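Local coordinates for protein glutathione S-transferase (Bombyx mori, PDB 5ZFG) that metabolises the insecticide diazinon, probably through the glutathione transferase activity of its superfamily, at residues B[18-23]-B[69-74]; B[148-153]-B[191-196]. All blocks are in the same frame, centred on the assembly; numbering follows the deposited sequence.

Contact 1 of 2, residues B[18-23]-B[69-74]. With EDO (1,2-ethanediol), chain G.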
ATOM      1  N   ARG B  18     -15.649  -6.390  -0.966  1.00  8.36           N
ATOM      2  CA  ARG B  18     -17.071  -6.670  -1.173  1.00  7.45           C
ATOM      3  C   ARG B  18     -17.915  -5.411  -1.009  1.00  5.03           C
ATOM      4  O   ARG B  18     -18.830  -5.171  -1.804  1.00  7.61           O
ATOM      5  CB  ARG B  18     -17.532  -7.781  -0.228  1.00  7.78           C
ATOM      6  CG  ARG B  18     -16.963  -9.145  -0.626  1.00  6.95           C
ATOM      7  CD  ARG B  18     -17.203 -10.222   0.437  1.00  9.16           C
ATOM      8  NE  ARG B  18     -18.610 -10.211   0.809  1.00 10.10           N
ATOM      9  CZ  ARG B  18     -19.077 -10.467   2.024  1.00  7.84           C
ATOM     10  NH1 ARG B  18     -18.263 -10.800   3.013  1.00  7.55           N
ATOM     11  NH2 ARG B  18     -20.378 -10.384   2.248  1.00  9.93           N
ATOM     12  N   GLN B  19     -17.631  -4.601   0.014  1.00  5.55           N
ATOM     13  CA  GLN B  19     -18.370  -3.358   0.216  1.00  9.26           C
ATOM     14  C   GLN B  19     -18.240  -2.434  -0.993  1.00  8.78           C
ATOM     15  O   GLN B  19     -19.236  -1.877  -1.466  1.00  8.40           O
ATOM     16  CB  GLN B  19     -17.891  -2.663   1.490  1.00  8.98           C
ATOM     17  CG  GLN B  19     -18.239  -3.437   2.751  1.00  8.45           C
ATOM     18  CD  GLN B  19     -17.632  -2.797   3.955  1.00 10.65           C
ATOM     19  OE1 GLN B  19     -16.442  -2.449   3.949  1.00 11.40           O
ATOM     20  NE2 GLN B  19     -18.430  -2.624   5.002  1.00 12.20           N
ATOM     21  N   ALA B  20     -17.027  -2.295  -1.538  1.00  8.65           N
ATOM     22  CA  ALA B  20     -16.854  -1.468  -2.728  1.00  8.55           C
ATOM     23  C   ALA B  20     -17.658  -2.007  -3.916  1.00  8.88           C
ATOM     24  O   ALA B  20     -18.307  -1.238  -4.636  1.00 10.09           O
ATOM     25  CB  ALA B  20     -15.372  -1.368  -3.093  1.00  6.87           C
ATOM     26  N   LEU B  21     -17.590  -3.322  -4.161  1.00  7.26           N
ATOM     27  CA  LEU B  21     -18.341  -3.904  -5.271  1.00  9.95           C
ATOM     28  C   LEU B  21     -19.835  -3.670  -5.098  1.00 11.21           C
ATOM     29  O   LEU B  21     -20.534  -3.341  -6.064  1.00 10.71           O
ATOM     30  CB  LEU B  21     -18.049  -5.398  -5.390  1.00  8.92           C
ATOM     31  CG  LEU B  21     -16.671  -5.799  -5.934  1.00  5.77           C
ATOM     32  CD1 LEU B  21     -16.344  -7.223  -5.493  1.00  5.47           C
ATOM     33  CD2 LEU B  21     -16.608  -5.654  -7.465  1.00  9.12           C
ATOM     34  N   VAL B  22     -20.330  -3.810  -3.866  1.00 11.90           N
ATOM     35  CA  VAL B  22     -21.749  -3.590  -3.590  1.00 12.22           C
ATOM     36  C   VAL B  22     -22.107  -2.118  -3.745  1.00 13.74           C
ATOM     37  O   VAL B  22     -23.108  -1.775  -4.389  1.00 14.94           O
ATOM     38  CB  VAL B  22     -22.095  -4.132  -2.187  1.00 12.94           C
ATOM     39  CG1 VAL B  22     -23.487  -3.684  -1.734  1.00 12.94           C
ATOM     40  CG2 VAL B  22     -21.977  -5.649  -2.169  1.00  9.45           C
ATOM     41  N   ALA B  23     -21.280  -1.220  -3.189  1.00 12.01           N
ATOM     42  CA  ALA B  23     -21.561   0.213  -3.291  1.00 12.42           C
ATOM     43  C   ALA B  23     -21.566   0.679  -4.740  1.00 16.75           C
ATOM     44  O   ALA B  23     -22.359   1.552  -5.124  1.00 17.96           O
ATOM     45  CB  ALA B  23     -20.540   1.006  -2.485  1.00 12.96           C
ATOM     46  N   ALA B  69      -5.188  -2.445  -4.258  1.00  3.09           N
ATOM     47  CA  ALA B  69      -5.148  -2.361  -5.718  1.00  2.97           C
ATOM     48  C   ALA B  69      -6.459  -2.833  -6.340  1.00  4.46           C
ATOM     49  O   ALA B  69      -6.894  -2.295  -7.368  1.00  4.95           O
ATOM     50  CB  ALA B  69      -3.982  -3.192  -6.243  1.00  4.02           C
ATOM     51  N   ILE B  70      -7.091  -3.851  -5.740  1.00  4.38           N
ATOM     52  CA  ILE B  70      -8.400  -4.296  -6.234  1.00  6.19           C
ATOM     53  C   ILE B  70      -9.425  -3.180  -6.092  1.00  6.00           C
ATOM     54  O   ILE B  70     -10.195  -2.906  -7.024  1.00  5.10           O
ATOM     55  CB  ILE B  70      -8.863  -5.570  -5.502  1.00  5.01           C
ATOM     56  CG1 ILE B  70      -7.907  -6.741  -5.776  1.00  7.98           C
ATOM     57  CG2 ILE B  70     -10.307  -5.940  -5.953  1.00  4.85           C
ATOM     58  CD1 ILE B  70      -8.178  -7.957  -4.875  1.00  6.61           C
ATOM     59  N   LEU B  71      -9.431  -2.493  -4.937  1.00  4.50           N
ATOM     60  CA  LEU B  71     -10.345  -1.368  -4.734  1.00  5.21           C
ATOM     61  C   LEU B  71     -10.143  -0.291  -5.799  1.00  5.76           C
ATOM     62  O   LEU B  71     -11.110   0.228  -6.384  1.00  5.00           O
ATOM     63  CB  LEU B  71     -10.152  -0.770  -3.338  1.00  5.16           C
ATOM     64  CG  LEU B  71     -10.575  -1.624  -2.130  1.00  3.30           C
ATOM     65  CD1 LEU B  71     -10.167  -0.973  -0.829  1.00  5.68           C
ATOM     66  CD2 LEU B  71     -12.085  -1.836  -2.177  1.00  8.31           C
ATOM     67  N   GLN B  72      -8.891   0.063  -6.062  1.00  3.99           N
ATOM     68  CA  GLN B  72      -8.604   1.087  -7.068  1.00  5.35           C
ATOM     69  C   GLN B  72      -9.040   0.640  -8.463  1.00  6.64           C
ATOM     70  O   GLN B  72      -9.592   1.436  -9.241  1.00  6.56           O
ATOM     71  CB  GLN B  72      -7.111   1.420  -7.022  1.00  4.31           C
ATOM     72  CG  GLN B  72      -6.736   2.102  -5.693  1.00  5.66           C
ATOM     73  CD  GLN B  72      -5.256   2.033  -5.361  1.00 13.32           C
ATOM     74  OE1 GLN B  72      -4.574   1.078  -5.721  1.00  6.34           O
ATOM     75  NE2 GLN B  72      -4.759   3.051  -4.649  1.00 11.72           N
ATOM     76  N   TYR B  73      -8.844  -0.641  -8.775  1.00  4.69           N
ATOM     77  CA  TYR B  73      -9.138  -1.146 -10.114  1.00  6.88           C
ATOM     78  C   TYR B  73     -10.637  -1.185 -10.376  1.00  7.31           C
ATOM     79  O   TYR B  73     -11.090  -0.784 -11.450  1.00  6.83           O
ATOM     80  CB  TYR B  73      -8.531  -2.534 -10.281  1.00  5.22           C
ATOM     81  CG  TYR B  73      -9.023  -3.295 -11.507  1.00  7.13           C
ATOM     82  CD1 TYR B  73      -8.629  -2.910 -12.777  1.00 10.00           C
ATOM     83  CD2 TYR B  73      -9.874  -4.379 -11.377  1.00 11.38           C
ATOM     84  CE1 TYR B  73      -9.067  -3.594 -13.899  1.00 10.47           C
ATOM     85  CE2 TYR B  73     -10.331  -5.070 -12.497  1.00 10.47           C
ATOM     86  CZ  TYR B  73      -9.914  -4.667 -13.752  1.00 10.55           C
ATOM     87  OH  TYR B  73     -10.336  -5.350 -14.875  1.00 16.66           O
ATOM     88  N   ILE B  74     -11.418  -1.643  -9.395  1.00  6.59           N
ATOM     89  CA  ILE B  74     -12.866  -1.708  -9.578  1.00  7.41           C
ATOM     90  C   ILE B  74     -13.429  -0.323  -9.891  1.00 11.53           C
ATOM     91  O   ILE B  74     -14.291  -0.165 -10.772  1.00  8.80           O
ATOM     92  CB  ILE B  74     -13.521  -2.334  -8.329  1.00  7.24           C
ATOM     93  CG1 ILE B  74     -13.199  -3.825  -8.256  1.00 10.23           C
ATOM     94  CG2 ILE B  74     -15.029  -2.098  -8.355  1.00 14.18           C
ATOM     95  CD1 ILE B  74     -13.011  -4.487  -9.576  1.00 19.99           C
TER
HETATM   96  C1  EDO G 301     -21.711  -8.911  -0.514  0.86 18.86           C
HETATM   97  O1  EDO G 301     -21.006 -10.064  -1.002  0.86 11.59           O
HETATM   98  C2  EDO G 301     -22.877  -9.286   0.403  0.86 14.57           C
HETATM   99  O2  EDO G 301     -23.993  -8.385   0.192  0.86 23.85           O
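A20 and L71 meet where helix 12-23 and helix 67-78 come together, and the contact between them is wholly apolar. The methyl CB of A20 points at the other helix and receives the end of one leucine branch, L71 CD2, at 3.4 Å, tighter than an ordinary carbon-carbon contact. L71 brings that branch in from the flank: its CG lies anti to the carbonyl carbon (chi1 -68°), and the end of the side chain comes nearer to A20 than its root. With only a methyl on A20, the backbones approach to 6.8 Å between A20 CA and L71 CA. One turn further along helix 67-78, L21 and I74 form the second apolar pair, their side chains crossing at about a right angle. L21 CD2 rests against I74 CG1 at 3.9 Å and, almost equally close, against CG2 of the same isoleucine, so one methyl sits against both branches.

In the thioredoxin-like N-terminal domain of a GST these two helices pack side by side on the same face of the mixed sheet. Helix 12-23 belongs to the beta-alpha-beta crossover that joins the parallel strands 3-7 and 29-32, while I74 also rests on L57 of strand 56-59. F161 touches A20 and P162 touches L71, both from helix 160-172, and A69, Q72 and Y73 pack against the second subunit.

R18, pointing away from helix 67-78, gives its NE hydrogen to O1 of a 1,2-ethanediol, probably from the crystallisation liquor, at 3.0 Å and an N-H...O angle of 159°. The diol carbon C1 lies at the edge of the guanidinium, in its plane, and V22 CG2 touches it at 3.7 Å.

Contact 2 of 2, residues B[148-153]-B[191-196]; sequences TSYAAA and KVKYPD
Y150, whose phenol reaches across to Y194, has its carbonyl oxygen held by the hydroxyl of T148: OG1 donates to Y150 O over 2.8 Å, approaching the oxygen almost end-on, with a C=O...OG1 angle of 163°. The same OG1 is hydrogen-bonded to T146 OG1, so the threonine hydroxyl links the end of helix 126-146 to the loop that follows. Y150 N bonds to A153 O at 3.1 Å, folding 148-153 back on itself, and A151 N is bound by the carboxylate of D160.

From this loop the Y150 ring extends toward the junction of two helices. Its hydroxyl oxygen OH comes up to the edge of the Y194 ring, near the ring plane, and lies 3.2 Å from Y194 CE2; Y150 CZ follows at 3.9 Å from that carbon, also in the plane of the Y194 ring. The two side chains cross obliquely. Both tyrosines also touch L156.

The setting is the all-helical C-terminal domain of the GST fold, at the surface. Y194 is the first residue to leave helical geometry after helix 181-193 and holds the N-cap position of helix 195-208, so Y150 meets the chain exactly at this break. With an alanine here the ring edge facing Y150 OH would be lost, and the phenol of Y150 would probably be left freer to turn, with a gap opening beside L156.

K193 adds a thinner contact: its CB lies 4.1 Å from Y150 OH, but a bend at chi2 (-87°) leads the chain beyond CG away from the tyrosine. K191, a turn earlier than Y194, looks elsewhere and forms a salt bridge with E171 of helix 160-172.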
ATOM      1  N   THR B 148     -13.253  16.549   7.960  1.00 25.85           N
ATOM      2  CA  THR B 148     -14.205  15.898   7.074  1.00 22.48           C
ATOM      3  C   THR B 148     -14.983  14.835   7.837  1.00 23.00           C
ATOM      4  O   THR B 148     -14.524  14.303   8.855  1.00 21.84           O
ATOM      5  CB  THR B 148     -13.504  15.247   5.875  1.00 22.12           C
ATOM      6  OG1 THR B 148     -12.442  14.415   6.350  1.00 19.38           O
ATOM      7  CG2 THR B 148     -12.941  16.302   4.914  1.00 22.59           C
ATOM      8  N   SER B 149     -16.180  14.529   7.327  1.00 19.59           N
ATOM      9  CA  SER B 149     -17.018  13.522   7.966  1.00 25.96           C
ATOM     10  C   SER B 149     -16.539  12.105   7.689  1.00 18.52           C
ATOM     11  O   SER B 149     -16.829  11.204   8.482  1.00 19.57           O
ATOM     12  CB  SER B 149     -18.469  13.672   7.508  1.00 26.04           C
ATOM     13  OG  SER B 149     -18.542  13.843   6.105  1.00 36.33           O
ATOM     14  N   TYR B 150     -15.824  11.893   6.586  1.00 21.17           N
ATOM     15  CA  TYR B 150     -15.285  10.594   6.205  1.00 18.05           C
ATOM     16  C   TYR B 150     -13.756  10.666   6.143  1.00 12.00           C
ATOM     17  O   TYR B 150     -13.150  11.729   6.340  1.00 16.60           O
ATOM     18  CB  TYR B 150     -15.874  10.137   4.870  1.00 13.79           C
ATOM     19  CG  TYR B 150     -17.358   9.845   4.920  1.00 20.54           C
ATOM     20  CD1 TYR B 150     -17.831   8.615   5.354  1.00 20.68           C
ATOM     21  CD2 TYR B 150     -18.284  10.806   4.530  1.00 31.68           C
ATOM     22  CE1 TYR B 150     -19.206   8.343   5.391  1.00 27.08           C
ATOM     23  CE2 TYR B 150     -19.653  10.548   4.559  1.00 28.16           C
ATOM     24  CZ  TYR B 150     -20.105   9.317   4.992  1.00 27.18           C
ATOM     25  OH  TYR B 150     -21.460   9.067   5.022  1.00 38.08           O
ATOM     26  N   ALA B 151     -13.131   9.517   5.851  1.00 11.59           N
ATOM     27  CA  ALA B 151     -11.678   9.398   6.019  1.00 12.22           C
ATOM     28  C   ALA B 151     -10.890  10.260   5.041  1.00  7.42           C
ATOM     29  O   ALA B 151      -9.794  10.727   5.378  1.00 11.09           O
ATOM     30  CB  ALA B 151     -11.249   7.939   5.883  1.00  9.01           C
ATOM     31  N   ALA B 152     -11.394  10.469   3.834  1.00  9.74           N
ATOM     32  CA  ALA B 152     -10.644  11.214   2.829  1.00 12.31           C
ATOM     33  C   ALA B 152     -11.402  12.402   2.258  1.00 13.14           C
ATOM     34  O   ALA B 152     -10.843  13.142   1.440  1.00 11.93           O
ATOM     35  CB  ALA B 152     -10.217  10.287   1.678  1.00 11.36           C
ATOM     36  N   ALA B 153     -12.653  12.594   2.642  1.00 13.04           N
ATOM     37  CA  ALA B 153     -13.482  13.627   2.036  1.00 16.49           C
ATOM     38  C   ALA B 153     -14.731  13.767   2.891  1.00 19.29           C
ATOM     39  O   ALA B 153     -14.900  13.066   3.894  1.00 18.38           O
ATOM     40  CB  ALA B 153     -13.826  13.294   0.583  1.00 17.94           C
ATOM     41  N   LYS B 191     -22.415   3.169  10.048  1.00 13.86           N
ATOM     42  CA  LYS B 191     -23.447   2.155  10.235  1.00 19.04           C
ATOM     43  C   LYS B 191     -24.828   2.695   9.890  1.00 17.56           C
ATOM     44  O   LYS B 191     -25.645   1.989   9.289  1.00 21.27           O
ATOM     45  CB  LYS B 191     -23.441   1.652  11.677  1.00 20.54           C
ATOM     46  CG  LYS B 191     -22.125   1.078  12.174  1.00 17.41           C
ATOM     47  CD  LYS B 191     -22.362   0.325  13.482  1.00 17.45           C
ATOM     48  CE  LYS B 191     -21.064   0.064  14.229  1.00 19.20           C
ATOM     49  NZ  LYS B 191     -21.227  -0.947  15.303  1.00 22.07           N
ATOM     50  N   VAL B 192     -25.109   3.942  10.275  1.00 22.90           N
ATOM     51  CA  VAL B 192     -26.453   4.490  10.112  1.00 25.23           C
ATOM     52  C   VAL B 192     -26.687   4.935   8.675  1.00 28.21           C
ATOM     53  O   VAL B 192     -27.769   4.719   8.114  1.00 21.25           O
ATOM     54  CB  VAL B 192     -26.665   5.642  11.113  1.00 23.15           C
ATOM     55  CG1 VAL B 192     -28.022   6.307  10.895  1.00 37.57           C
ATOM     56  CG2 VAL B 192     -26.554   5.122  12.529  1.00 26.80           C
ATOM     57  N   LYS B 193     -25.682   5.552   8.054  1.00 17.70           N
ATOM     58  CA  LYS B 193     -25.841   6.043   6.694  1.00 19.85           C
ATOM     59  C   LYS B 193     -25.781   4.921   5.661  1.00 24.81           C
ATOM     60  O   LYS B 193     -26.394   5.043   4.592  1.00 23.30           O
ATOM     61  CB  LYS B 193     -24.771   7.094   6.402  1.00 23.72           C
ATOM     62  CG  LYS B 193     -24.847   8.313   7.310  1.00 36.64           C
ATOM     63  CD  LYS B 193     -25.806   9.361   6.756  1.00 47.50           C
ATOM     64  CE  LYS B 193     -26.168  10.410   7.805  1.00 52.19           C
ATOM     65  NZ  LYS B 193     -27.145   9.901   8.810  1.00 44.56           N
ATOM     66  N   TYR B 194     -25.060   3.831   5.952  1.00 18.43           N
ATOM     67  CA  TYR B 194     -24.836   2.749   4.987  1.00 14.59           C
ATOM     68  C   TYR B 194     -25.088   1.390   5.626  1.00 17.36           C
ATOM     69  O   TYR B 194     -24.182   0.551   5.713  1.00 15.29           O
ATOM     70  CB  TYR B 194     -23.413   2.819   4.427  1.00 16.16           C
ATOM     71  CG  TYR B 194     -23.152   4.092   3.692  1.00 17.87           C
ATOM     72  CD1 TYR B 194     -23.526   4.231   2.362  1.00 19.31           C
ATOM     73  CD2 TYR B 194     -22.560   5.173   4.331  1.00 20.98           C
ATOM     74  CE1 TYR B 194     -23.300   5.416   1.679  1.00 28.09           C
ATOM     75  CE2 TYR B 194     -22.334   6.356   3.658  1.00 22.38           C
ATOM     76  CZ  TYR B 194     -22.706   6.469   2.337  1.00 15.48           C
ATOM     77  OH  TYR B 194     -22.473   7.648   1.668  1.00 33.11           O
ATOM     78  N   PRO B 195     -26.323   1.123   6.063  1.00 17.02           N
ATOM     79  CA  PRO B 195     -26.575  -0.128   6.801  1.00 15.61           C
ATOM     80  C   PRO B 195     -26.329  -1.388   5.985  1.00 10.92           C
ATOM     81  O   PRO B 195     -25.940  -2.412   6.558  1.00 13.58           O
ATOM     82  CB  PRO B 195     -28.053   0.002   7.217  1.00 21.33           C
ATOM     83  CG  PRO B 195     -28.645   0.953   6.231  1.00 21.32           C
ATOM     84  CD  PRO B 195     -27.544   1.939   5.918  1.00 20.21           C
ATOM     85  N   ASP B 196     -26.591  -1.357   4.676  1.00 16.80           N
ATOM     86  CA  ASP B 196     -26.316  -2.515   3.829  0.52 17.15           C
ATOM     87  C   ASP B 196     -24.826  -2.840   3.800  1.00 16.84           C
ATOM     88  O   ASP B 196     -24.430  -4.010   3.878  1.00 14.49           O
ATOM     89  CB  ASP B 196     -26.828  -2.252   2.412  0.52 19.15           C
ATOM     90  CG  ASP B 196     -26.204  -1.003   1.782  0.52 18.65           C
ATOM     91  OD1 ASP B 196     -26.104   0.041   2.473  0.52 18.43           O
ATOM     92  OD2 ASP B 196     -25.801  -1.071   0.598  0.52 23.10           O
TER

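From the N terminus, the chain runs through strand 3-7 into helix 12-23; contact 1 closes when helix 67-78 returns beside it, after a loop containing strands 29-32, 56-59 and 62-65. Contact 2 opens only later, between the loop after helix 126-146 and the junction of helices 181-193 and 195-208, closing a loop that includes helix 160-172. The two are therefore in series, neither nested nor crossed, and their centres lie 16 Å apart. Contact 1 ties helices of the thioredoxin-like domain, contact 2 parts of the helical domain. Q19 bridges the domains, bonding to N165 and to L197, just beyond segment 191-196.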